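Cortical-lytic enzyme (Bacillus cereus, PDB 4S3J) acts as an N-acetylglucosaminidase that cleaves partially degraded cortex peptidoglycan during spore germination, probably recognising its muramic acid delta-lactam residues. Local coordinates at residues A[276-281]-A[317-322]; A[106-111]-A[404-409]; A[305-310]-A[398-403]; A[268-273]-A[310-315]. All coordinates share one frame; numbering follows the deposited sequence.

Contact 1: A[276-281]-A[317-322]; sequences VDFVVI and KIMMGQ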
# COMPACT_ATOMS: atom_id res chain seq x y z
N VAL A 276 -14.22 3.46 -15.77
CA VAL A 276 -14.28 2.83 -14.45
C VAL A 276 -14.52 3.81 -13.28
O VAL A 276 -14.40 5.03 -13.43
CB VAL A 276 -12.98 2.03 -14.16
CG1 VAL A 276 -12.67 1.06 -15.30
CG2 VAL A 276 -11.82 2.98 -13.91
N ASP A 277 -14.89 3.27 -12.13
CA ASP A 277 -15.07 4.07 -10.92
C ASP A 277 -13.74 4.40 -10.26
O ASP A 277 -13.57 5.51 -9.76
CB ASP A 277 -15.99 3.34 -9.95
CG ASP A 277 -17.42 3.27 -10.45
OD1 ASP A 277 -18.13 4.29 -10.33
OD2 ASP A 277 -17.82 2.23 -11.02
N PHE A 278 -12.81 3.45 -10.25
CA PHE A 278 -11.46 3.74 -9.80
C PHE A 278 -10.46 2.76 -10.38
O PHE A 278 -10.83 1.70 -10.91
CB PHE A 278 -11.38 3.76 -8.27
CG PHE A 278 -11.61 2.44 -7.59
CD1 PHE A 278 -10.57 1.54 -7.39
CD2 PHE A 278 -12.86 2.12 -7.09
CE1 PHE A 278 -10.78 0.32 -6.72
CE2 PHE A 278 -13.08 0.93 -6.42
CZ PHE A 278 -12.04 0.03 -6.23
N VAL A 279 -9.20 3.17 -10.35
CA VAL A 279 -8.07 2.34 -10.77
C VAL A 279 -7.11 2.15 -9.60
O VAL A 279 -7.00 3.02 -8.73
CB VAL A 279 -7.28 2.94 -11.96
CG1 VAL A 279 -8.18 3.07 -13.20
CG2 VAL A 279 -6.68 4.29 -11.61
N VAL A 280 -6.45 1.00 -9.62
CA VAL A 280 -5.34 0.70 -8.71
C VAL A 280 -4.06 0.67 -9.54
O VAL A 280 -3.89 -0.20 -10.39
CB VAL A 280 -5.54 -0.64 -7.96
CG1 VAL A 280 -4.30 -0.98 -7.16
CG2 VAL A 280 -6.74 -0.56 -7.04
N ILE A 281 -3.18 1.65 -9.32
CA ILE A 281 -1.94 1.74 -10.07
C ILE A 281 -0.84 1.10 -9.27
O ILE A 281 -0.64 1.42 -8.10
CB ILE A 281 -1.56 3.20 -10.42
CG1 ILE A 281 -2.76 3.92 -11.06
CG2 ILE A 281 -0.33 3.22 -11.33
CD1 ILE A 281 -2.47 5.33 -11.53
N LYS A 317 -10.28 9.21 -8.92
CA LYS A 317 -10.34 7.83 -9.37
C LYS A 317 -9.05 7.06 -9.10
O LYS A 317 -9.00 5.85 -9.30
CB LYS A 317 -10.65 7.76 -10.86
CG LYS A 317 -12.02 8.23 -11.20
CD LYS A 317 -12.43 7.76 -12.59
CE LYS A 317 -13.86 8.21 -12.94
NZ LYS A 317 -14.37 7.65 -14.22
N ILE A 318 -8.00 7.76 -8.66
CA ILE A 318 -6.69 7.13 -8.53
C ILE A 318 -6.44 6.55 -7.13
O ILE A 318 -6.48 7.28 -6.13
CB ILE A 318 -5.56 8.13 -8.88
CG1 ILE A 318 -5.70 8.60 -10.32
CG2 ILE A 318 -4.18 7.48 -8.65
CD1 ILE A 318 -4.84 9.80 -10.69
N MET A 319 -6.18 5.24 -7.09
CA MET A 319 -5.72 4.57 -5.89
C MET A 319 -4.25 4.24 -6.07
O MET A 319 -3.88 3.51 -6.98
CB MET A 319 -6.51 3.29 -5.60
CG MET A 319 -8.03 3.46 -5.56
SD MET A 319 -8.56 4.44 -4.13
CE MET A 319 -10.05 5.22 -4.80
N MET A 320 -3.42 4.82 -5.20
CA MET A 320 -1.97 4.60 -5.23
C MET A 320 -1.61 3.24 -4.64
O MET A 320 -1.89 2.98 -3.46
CB MET A 320 -1.26 5.71 -4.44
CG MET A 320 0.27 5.58 -4.41
SD MET A 320 1.01 6.79 -3.27
CE MET A 320 0.58 6.06 -1.70
N GLY A 321 -0.99 2.39 -5.44
CA GLY A 321 -0.50 1.11 -4.94
C GLY A 321 0.63 1.31 -3.95
O GLY A 321 1.50 2.16 -4.15
N GLN A 322 0.59 0.55 -2.85
CA GLN A 322 1.63 0.63 -1.83
C GLN A 322 2.01 -0.76 -1.34
O GLN A 322 1.18 -1.49 -0.82
CB GLN A 322 1.14 1.47 -0.66
CG GLN A 322 2.17 1.61 0.46
CD GLN A 322 3.43 2.34 0.00
OE1 GLN A 322 3.36 3.40 -0.61
NE2 GLN A 322 4.59 1.75 0.30
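The ammonium of K317 is gripped by two backbone carbonyls: NZ lies 2.7 Å from V276 O, almost in line with that C=O, and also donates to G273 O. Lysine suits this place because its chain, fully extended beyond CG, runs alongside the backbone, its CG 3.4 Å from D277 O, before delivering the charge to the end of helix 269-275. Beyond it, 278-281 and 318-322 pair as parallel strands whose axes cross at -23°. V279 N donates to K317 O at 2.9 Å and V279 O receives M319 N, so V279 bonds to the residues flanking its partner I318; M319 O and I281 O continue the ladder with I281 N and G321 N. The side chains alternate between two faces. On one, chi1 of -53° puts M319 CG 3.7 Å from F278 CD1, and the bend at chi2 (-68°) then carries SD to an oblique Met-aromatic contact, 5.3 Å from the F278 ring centroid; M319 CB also touches V280 CG2. On the other face, the CD1 methyl of beta-branched I281 meets I318 CG2 at 4.0 Å. The F278, V280 and M319 face is turned into the barrel, where V280 packs on S406 of strand 404-408. V279 packs on M313, and I281 and I318 pack on A309 of helix 299-312, with strand 246-251 bordering 278-281 on its far side.

Contact 2: A[106-111]-A[404-409]; sequences ESIAYL and GISYWK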
# COMPACT_ATOMS: atom_id res chain seq x y z
N GLU A 106 -10.07 6.50 0.71
CA GLU A 106 -10.50 5.13 0.50
C GLU A 106 -9.26 4.25 0.55
O GLU A 106 -8.22 4.62 0.01
CB GLU A 106 -11.26 4.94 -0.81
CG GLU A 106 -12.57 5.73 -0.82
CD GLU A 106 -13.55 5.34 -1.91
OE1 GLU A 106 -13.28 4.42 -2.68
OE2 GLU A 106 -14.63 5.97 -1.96
N SER A 107 -9.37 3.12 1.24
CA SER A 107 -8.26 2.19 1.42
C SER A 107 -8.66 0.82 0.90
O SER A 107 -9.79 0.40 1.11
CB SER A 107 -7.88 2.11 2.91
OG SER A 107 -9.01 1.73 3.67
N ILE A 108 -7.72 0.14 0.26
CA ILE A 108 -7.89 -1.23 -0.20
C ILE A 108 -6.76 -2.06 0.37
O ILE A 108 -5.65 -1.55 0.52
CB ILE A 108 -7.84 -1.36 -1.73
CG1 ILE A 108 -8.87 -0.44 -2.38
CG2 ILE A 108 -8.01 -2.83 -2.15
CD1 ILE A 108 -8.58 -0.22 -3.84
N ALA A 109 -7.03 -3.31 0.72
CA ALA A 109 -5.95 -4.27 0.96
C ALA A 109 -6.22 -5.59 0.25
O ALA A 109 -7.35 -6.08 0.25
CB ALA A 109 -5.75 -4.52 2.43
N TYR A 110 -5.17 -6.17 -0.33
CA TYR A 110 -5.25 -7.44 -1.02
C TYR A 110 -4.87 -8.59 -0.11
O TYR A 110 -3.97 -8.45 0.71
CB TYR A 110 -4.32 -7.43 -2.25
CG TYR A 110 -4.89 -6.69 -3.43
CD1 TYR A 110 -4.87 -5.30 -3.50
CD2 TYR A 110 -5.49 -7.38 -4.48
CE1 TYR A 110 -5.42 -4.62 -4.59
CE2 TYR A 110 -6.05 -6.70 -5.57
CZ TYR A 110 -6.01 -5.32 -5.62
OH TYR A 110 -6.56 -4.60 -6.67
N LEU A 111 -5.55 -9.72 -0.29
CA LEU A 111 -5.29 -10.97 0.41
C LEU A 111 -4.95 -12.02 -0.62
O LEU A 111 -5.75 -12.23 -1.53
CB LEU A 111 -6.51 -11.41 1.23
CG LEU A 111 -6.51 -12.79 1.87
CD1 LEU A 111 -5.47 -12.84 3.00
CD2 LEU A 111 -7.88 -13.19 2.40
N GLY A 404 -7.18 7.46 -2.98
CA GLY A 404 -6.90 6.49 -1.96
C GLY A 404 -5.61 5.73 -2.14
O GLY A 404 -4.73 6.13 -2.90
N ILE A 405 -5.51 4.64 -1.39
CA ILE A 405 -4.30 3.84 -1.32
C ILE A 405 -4.69 2.35 -1.33
O ILE A 405 -5.70 1.96 -0.74
CB ILE A 405 -3.47 4.21 -0.04
CG1 ILE A 405 -2.15 3.44 0.03
CG2 ILE A 405 -4.28 3.97 1.21
CD1 ILE A 405 -1.22 4.00 1.08
N SER A 406 -3.90 1.53 -2.02
CA SER A 406 -4.16 0.11 -2.15
C SER A 406 -2.94 -0.68 -1.71
O SER A 406 -1.88 -0.58 -2.31
CB SER A 406 -4.53 -0.21 -3.60
OG SER A 406 -4.77 -1.59 -3.79
N TYR A 407 -3.11 -1.48 -0.67
CA TYR A 407 -1.99 -2.19 -0.05
C TYR A 407 -1.80 -3.62 -0.54
O TYR A 407 -2.74 -4.42 -0.51
CB TYR A 407 -2.20 -2.23 1.45
CG TYR A 407 -2.05 -0.91 2.17
CD1 TYR A 407 -0.79 -0.38 2.44
CD2 TYR A 407 -3.16 -0.22 2.63
CE1 TYR A 407 -0.64 0.82 3.14
CE2 TYR A 407 -3.02 0.99 3.34
CZ TYR A 407 -1.76 1.50 3.59
OH TYR A 407 -1.58 2.67 4.31
N TRP A 408 -0.58 -3.95 -0.95
CA TRP A 408 -0.16 -5.33 -1.24
C TRP A 408 0.89 -5.73 -0.19
O TRP A 408 2.02 -5.21 -0.25
CB TRP A 408 0.44 -5.46 -2.64
CG TRP A 408 0.66 -6.91 -3.01
CD1 TRP A 408 1.74 -7.69 -2.68
CD2 TRP A 408 -0.23 -7.76 -3.73
NE1 TRP A 408 1.58 -8.96 -3.18
CE2 TRP A 408 0.37 -9.03 -3.82
CE3 TRP A 408 -1.48 -7.57 -4.32
CZ2 TRP A 408 -0.23 -10.10 -4.47
CZ3 TRP A 408 -2.08 -8.64 -4.96
CH2 TRP A 408 -1.45 -9.89 -5.03
N LYS A 409 0.59 -6.62 0.75
CA LYS A 409 -0.65 -7.37 0.90
C LYS A 409 -0.79 -7.73 2.38
O LYS A 409 0.17 -7.58 3.15
CB LYS A 409 -0.65 -8.66 0.05
CG LYS A 409 0.52 -9.61 0.37
CD LYS A 409 0.36 -10.96 -0.37
CE LYS A 409 1.59 -11.83 -0.17
NZ LYS A 409 1.41 -13.21 -0.74
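The TIM barrel closes where its first strand, 104-111, meets its last, 404-408, from E106 beside G404 to A109 beside Y407. The strands run parallel, 14° apart, and four backbone bonds lace them: I405 N to E106 O, I108 N to I405 O, Y407 N to I108 O at 2.8 Å, and Y110 N to Y407 O at 3.0 Å. G404, with no side chain, brings its CA to 3.0 Å from E106 O. S406 is small enough to lie beside I108 on the same face, its OG 3.7 Å from I108 CB. Because that OG is anti to the backbone N (chi1 179°), it also reaches the edge of the Y110 ring, in plane, 3.2 Å from CE1. On the opposite face of the sheet A109 CB packs against Y407 CB at 4.3 Å, a short methyl beside the stem of a large ring. At the C-terminal end, Y110 CB sits 3.5 Å from W408 CE3, and the two side chains run about perpendicular, their rings meeting obliquely with planes 38° apart. The peptide bond between W408 and K409 is cis, and K409 CB lies above one face of the indole, toward its rim. In family 18 glycosidases a tryptophan ending the last strand, followed by a cis peptide, floors the substrate pocket; the side chain of W408 lies about 8 Å from that of E220, the probable proton donor, consistent with that role. The backbone bonds thus supply the closure, while CB, CG and CD2 of Y110 would hold the indole by shape and dispersion.

Contact 3: A[305-310]-A[398-403]; sequences VLQYAK and KEQGIG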
# COMPACT_ATOMS: atom_id res chain seq x y z
N VAL A 305 4.49 9.07 -11.57
CA VAL A 305 3.37 8.24 -12.03
C VAL A 305 2.03 8.87 -11.65
O VAL A 305 1.12 8.91 -12.47
CB VAL A 305 3.45 6.78 -11.47
CG1 VAL A 305 2.19 6.00 -11.81
CG2 VAL A 305 4.66 6.05 -12.02
N LEU A 306 1.89 9.35 -10.42
CA LEU A 306 0.64 9.99 -10.03
C LEU A 306 0.37 11.24 -10.88
O LEU A 306 -0.79 11.48 -11.25
CB LEU A 306 0.64 10.37 -8.55
CG LEU A 306 0.73 9.17 -7.62
CD1 LEU A 306 0.75 9.68 -6.17
CD2 LEU A 306 -0.41 8.18 -7.81
N GLN A 307 1.40 12.02 -11.18
CA GLN A 307 1.23 13.21 -12.01
C GLN A 307 0.81 12.83 -13.42
O GLN A 307 -0.05 13.49 -14.01
CB GLN A 307 2.51 14.04 -12.05
CG GLN A 307 2.88 14.69 -10.73
CD GLN A 307 4.21 15.39 -10.81
OE1 GLN A 307 5.18 14.83 -11.30
NE2 GLN A 307 4.25 16.62 -10.35
N TYR A 308 1.41 11.78 -13.97
CA TYR A 308 1.02 11.34 -15.30
C TYR A 308 -0.42 10.85 -15.25
O TYR A 308 -1.22 11.21 -16.10
CB TYR A 308 1.92 10.24 -15.84
CG TYR A 308 1.32 9.64 -17.09
CD1 TYR A 308 1.30 10.35 -18.27
CD2 TYR A 308 0.73 8.40 -17.06
CE1 TYR A 308 0.72 9.82 -19.42
CE2 TYR A 308 0.14 7.85 -18.20
CZ TYR A 308 0.14 8.57 -19.37
OH TYR A 308 -0.44 8.03 -20.50
N ALA A 309 -0.77 10.07 -14.23
CA ALA A 309 -2.13 9.55 -14.11
C ALA A 309 -3.18 10.67 -14.07
O ALA A 309 -4.21 10.60 -14.73
CB ALA A 309 -2.26 8.66 -12.90
N LYS A 310 -2.90 11.72 -13.29
CA LYS A 310 -3.80 12.88 -13.18
C LYS A 310 -3.98 13.59 -14.51
O LYS A 310 -5.00 14.23 -14.73
CB LYS A 310 -3.24 13.86 -12.14
CG LYS A 310 -3.49 13.38 -10.75
CD LYS A 310 -2.89 14.32 -9.70
CE LYS A 310 -3.33 15.75 -9.87
NZ LYS A 310 -2.74 16.60 -8.79
N LYS A 398 -1.99 13.56 -0.13
CA LYS A 398 -2.64 14.83 0.19
C LYS A 398 -2.30 15.90 -0.84
O LYS A 398 -3.19 16.61 -1.32
CB LYS A 398 -2.23 15.30 1.59
CG LYS A 398 -2.67 14.37 2.71
CD LYS A 398 -2.13 14.80 4.05
CE LYS A 398 -2.22 13.67 5.10
NZ LYS A 398 -1.82 14.19 6.46
N GLU A 399 -1.01 16.02 -1.16
CA GLU A 399 -0.57 17.04 -2.10
C GLU A 399 -1.20 16.83 -3.47
O GLU A 399 -1.61 17.79 -4.12
CB GLU A 399 0.95 17.02 -2.24
CG GLU A 399 1.71 17.44 -0.99
CD GLU A 399 3.20 17.14 -1.11
OE1 GLU A 399 3.56 16.15 -1.78
OE2 GLU A 399 4.01 17.89 -0.53
N GLN A 400 -1.27 15.57 -3.91
CA GLN A 400 -1.75 15.25 -5.25
C GLN A 400 -3.27 15.14 -5.33
O GLN A 400 -3.84 15.16 -6.42
CB GLN A 400 -1.11 13.94 -5.73
CG GLN A 400 0.38 14.04 -5.92
CD GLN A 400 0.76 14.98 -7.04
OE1 GLN A 400 0.08 15.04 -8.07
NE2 GLN A 400 1.84 15.73 -6.85
N GLY A 401 -3.93 15.06 -4.17
CA GLY A 401 -5.38 15.03 -4.13
C GLY A 401 -6.02 13.77 -4.71
O GLY A 401 -7.12 13.83 -5.26
N ILE A 402 -5.36 12.63 -4.60
CA ILE A 402 -5.90 11.41 -5.21
C ILE A 402 -6.88 10.69 -4.26
O ILE A 402 -7.05 11.08 -3.11
CB ILE A 402 -4.79 10.47 -5.63
CG1 ILE A 402 -3.93 10.11 -4.43
CG2 ILE A 402 -3.91 11.11 -6.71
CD1 ILE A 402 -3.10 8.87 -4.68
N GLY A 403 -7.57 9.68 -4.78
CA GLY A 403 -8.66 9.07 -4.05
C GLY A 403 -8.29 8.19 -2.87
O GLY A 403 -9.01 8.14 -1.88
O HOH W 1 1.99 18.06 -8.81
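The bend of K310 at chi3 (53°) brings NZ to the backbone O of Q400, and the bend of Q400 at chi2 (-66°) folds OE1 back toward the same nitrogen. K310 NZ donates to the backbone O of Q400 at 3.0 Å, approaching somewhat tilted from the carbonyl plane, and more weakly to OE1 of the same residue at 3.3 Å. A lysine suits the site because its long chain spans from helix 299-312 to the last turn of helix 387-400; G401, with positive phi, then turns the chain out of the helix. The methylenes of K310 contribute too, with CD 3.5 Å from Q400 OE1. Q307, one turn earlier, crosses Q400 obliquely, its CG 3.9 Å from Q400 OE1, and the two amide planes stand 89° apart. Water 1 accepts from both amide nitrogens, at 3.1 Å from Q307 NE2 and 3.0 Å from Q400 NE2. Deeper in, L306 CD2 meets I402 CD1 at 4.2 Å, two branched apolar chains running about perpendicular; L306 also packs on L396, and I402 on M320. The contact therefore grades from an apolar inner edge to a hydrated outer edge, where the positive charge of K310 would favourably meet the partial negative charge at the C-terminal end of helix 387-400.

Contact 4: A[268-273]-A[310-315]; sequences DYKAQG and KSQMPP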
# COMPACT_ATOMS: atom_id res chain seq x y z
N ASP A 268 -4.79 1.30 -21.15
CA ASP A 268 -5.10 2.60 -21.71
C ASP A 268 -5.63 3.51 -20.61
O ASP A 268 -6.81 3.47 -20.25
CB ASP A 268 -6.13 2.41 -22.83
CG ASP A 268 -6.37 3.67 -23.68
OD1 ASP A 268 -6.19 4.80 -23.18
OD2 ASP A 268 -6.73 3.48 -24.87
N TYR A 269 -4.73 4.33 -20.05
CA TYR A 269 -5.07 5.17 -18.91
C TYR A 269 -6.29 6.06 -19.20
O TYR A 269 -7.25 6.08 -18.43
CB TYR A 269 -3.88 6.06 -18.52
CG TYR A 269 -2.89 5.48 -17.50
CD1 TYR A 269 -2.36 4.20 -17.63
CD2 TYR A 269 -2.46 6.26 -16.43
CE1 TYR A 269 -1.45 3.71 -16.70
CE2 TYR A 269 -1.57 5.77 -15.50
CZ TYR A 269 -1.05 4.51 -15.64
OH TYR A 269 -0.15 4.05 -14.71
N LYS A 270 -6.26 6.75 -20.34
CA LYS A 270 -7.31 7.71 -20.68
C LYS A 270 -8.65 7.01 -20.87
O LYS A 270 -9.67 7.43 -20.33
CB LYS A 270 -6.95 8.45 -21.97
CG LYS A 270 -7.84 9.64 -22.30
CD LYS A 270 -7.39 10.28 -23.62
CE LYS A 270 -6.08 11.03 -23.49
NZ LYS A 270 -5.65 11.57 -24.81
N ALA A 271 -8.66 5.93 -21.64
CA ALA A 271 -9.90 5.21 -21.89
C ALA A 271 -10.48 4.58 -20.63
O ALA A 271 -11.68 4.68 -20.38
CB ALA A 271 -9.68 4.14 -22.96
N GLN A 272 -9.65 3.91 -19.85
CA GLN A 272 -10.16 3.26 -18.65
C GLN A 272 -10.67 4.30 -17.66
O GLN A 272 -11.72 4.12 -17.04
CB GLN A 272 -9.08 2.37 -18.00
CG GLN A 272 -8.71 1.15 -18.86
CD GLN A 272 -8.02 0.03 -18.08
OE1 GLN A 272 -8.11 -0.03 -16.86
NE2 GLN A 272 -7.30 -0.83 -18.79
N GLY A 273 -9.96 5.42 -17.55
CA GLY A 273 -10.35 6.48 -16.63
C GLY A 273 -11.73 7.05 -16.91
O GLY A 273 -12.40 7.57 -16.01
N LYS A 310 -2.90 11.72 -13.29
CA LYS A 310 -3.80 12.88 -13.18
C LYS A 310 -3.98 13.59 -14.51
O LYS A 310 -5.00 14.23 -14.73
CB LYS A 310 -3.24 13.86 -12.14
CG LYS A 310 -3.49 13.38 -10.75
CD LYS A 310 -2.89 14.32 -9.70
CE LYS A 310 -3.33 15.75 -9.87
NZ LYS A 310 -2.74 16.60 -8.79
N SER A 311 -2.99 13.52 -15.39
CA SER A 311 -3.12 14.14 -16.71
C SER A 311 -4.07 13.36 -17.61
O SER A 311 -4.54 13.89 -18.60
CB SER A 311 -1.75 14.28 -17.37
OG SER A 311 -1.30 13.07 -17.97
N GLN A 312 -4.36 12.11 -17.25
CA GLN A 312 -5.15 11.21 -18.09
C GLN A 312 -6.56 10.96 -17.55
O GLN A 312 -7.40 10.46 -18.29
CB GLN A 312 -4.45 9.85 -18.24
CG GLN A 312 -3.05 9.90 -18.82
CD GLN A 312 -3.01 10.49 -20.22
OE1 GLN A 312 -3.54 9.91 -21.17
NE2 GLN A 312 -2.41 11.66 -20.34
N MET A 313 -6.77 11.22 -16.26
CA MET A 313 -8.04 10.89 -15.61
C MET A 313 -8.24 11.73 -14.35
O MET A 313 -7.27 12.30 -13.81
CB MET A 313 -8.11 9.40 -15.26
CG MET A 313 -7.25 9.07 -14.03
SD MET A 313 -7.16 7.28 -13.73
CE MET A 313 -6.10 6.76 -15.08
N PRO A 314 -9.48 11.80 -13.85
CA PRO A 314 -9.76 12.57 -12.62
C PRO A 314 -9.00 12.05 -11.40
O PRO A 314 -8.92 10.83 -11.20
CB PRO A 314 -11.27 12.41 -12.42
CG PRO A 314 -11.81 11.97 -13.74
CD PRO A 314 -10.71 11.22 -14.43
N PRO A 315 -8.45 12.95 -10.58
CA PRO A 315 -7.62 12.49 -9.45
C PRO A 315 -8.33 11.58 -8.45
O PRO A 315 -7.69 10.69 -7.90
CB PRO A 315 -7.22 13.80 -8.76
CG PRO A 315 -7.40 14.86 -9.76
CD PRO A 315 -8.50 14.42 -10.67
O HOH W 2 -9.86 9.41 -18.54
O HOH W 3 -3.60 7.07 -21.96
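Helix 269-275 runs past the chain leaving helix 299-312, with CA of K270 4.9 Å from CA of Q312 and CA of G273 5.1 Å from CA of M313. Both belong to the helical layer outside the TIM barrel, and this contact joins the successive helices that precede strands 278-281 and 318-330. G273 suits the tight approach: its bare CA lies 3.9 Å from M313 CB. The flexible M313 chain, extended at chi2 and bent at chi3 (72°), carries CE to 3.9 Å from Y269 CD2 and close to Y269 O. Nearby, Y269 CB rests against Q312 CB at 3.8 Å. Y269 thus packs through CB and CD2, while its hydroxyl bonds to V252 O. D268 is the N-cap of the helix: OD1 accepts from A271 N, met from above the carboxylate plane, and OD2 pairs with R227. Polar links between the segments run through water. Water 2 donates to K270 O and Q312 O, a short bridge between two main-chain carbonyls. Q312 bends at chi2 and its NE2 donates to S311 OG at 3.0 Å, nearly in the amide plane, which fixes the rotation of the amide. Its OE1 is thereby turned to water 3, which donates to it at 2.9 Å and accepts from K270 N at 3.1 Å.

Contacts 1 and 2 are buried and lie in the barrel wall; strands 318-330 and 404-408 are neighbours there, so M320 O receives S406 N and Q322 N reaches S406 O between them. Their chemistry is mainly backbone ladders with apolar or aromatic side chains, apart from K317 at one edge of contact 1. Contacts 3 and 4 are only partly buried, in the outer helical layer, where lysine, glutamines and waters do much of the joining. Both use helix 299-312: its side chains meet the end of helix 387-400 in contact 3, while in contact 4 the chain at its C-terminal end meets helix 269-275. K310 lies in both ranges but works only in contact 3; Y308 meets Y269 between them.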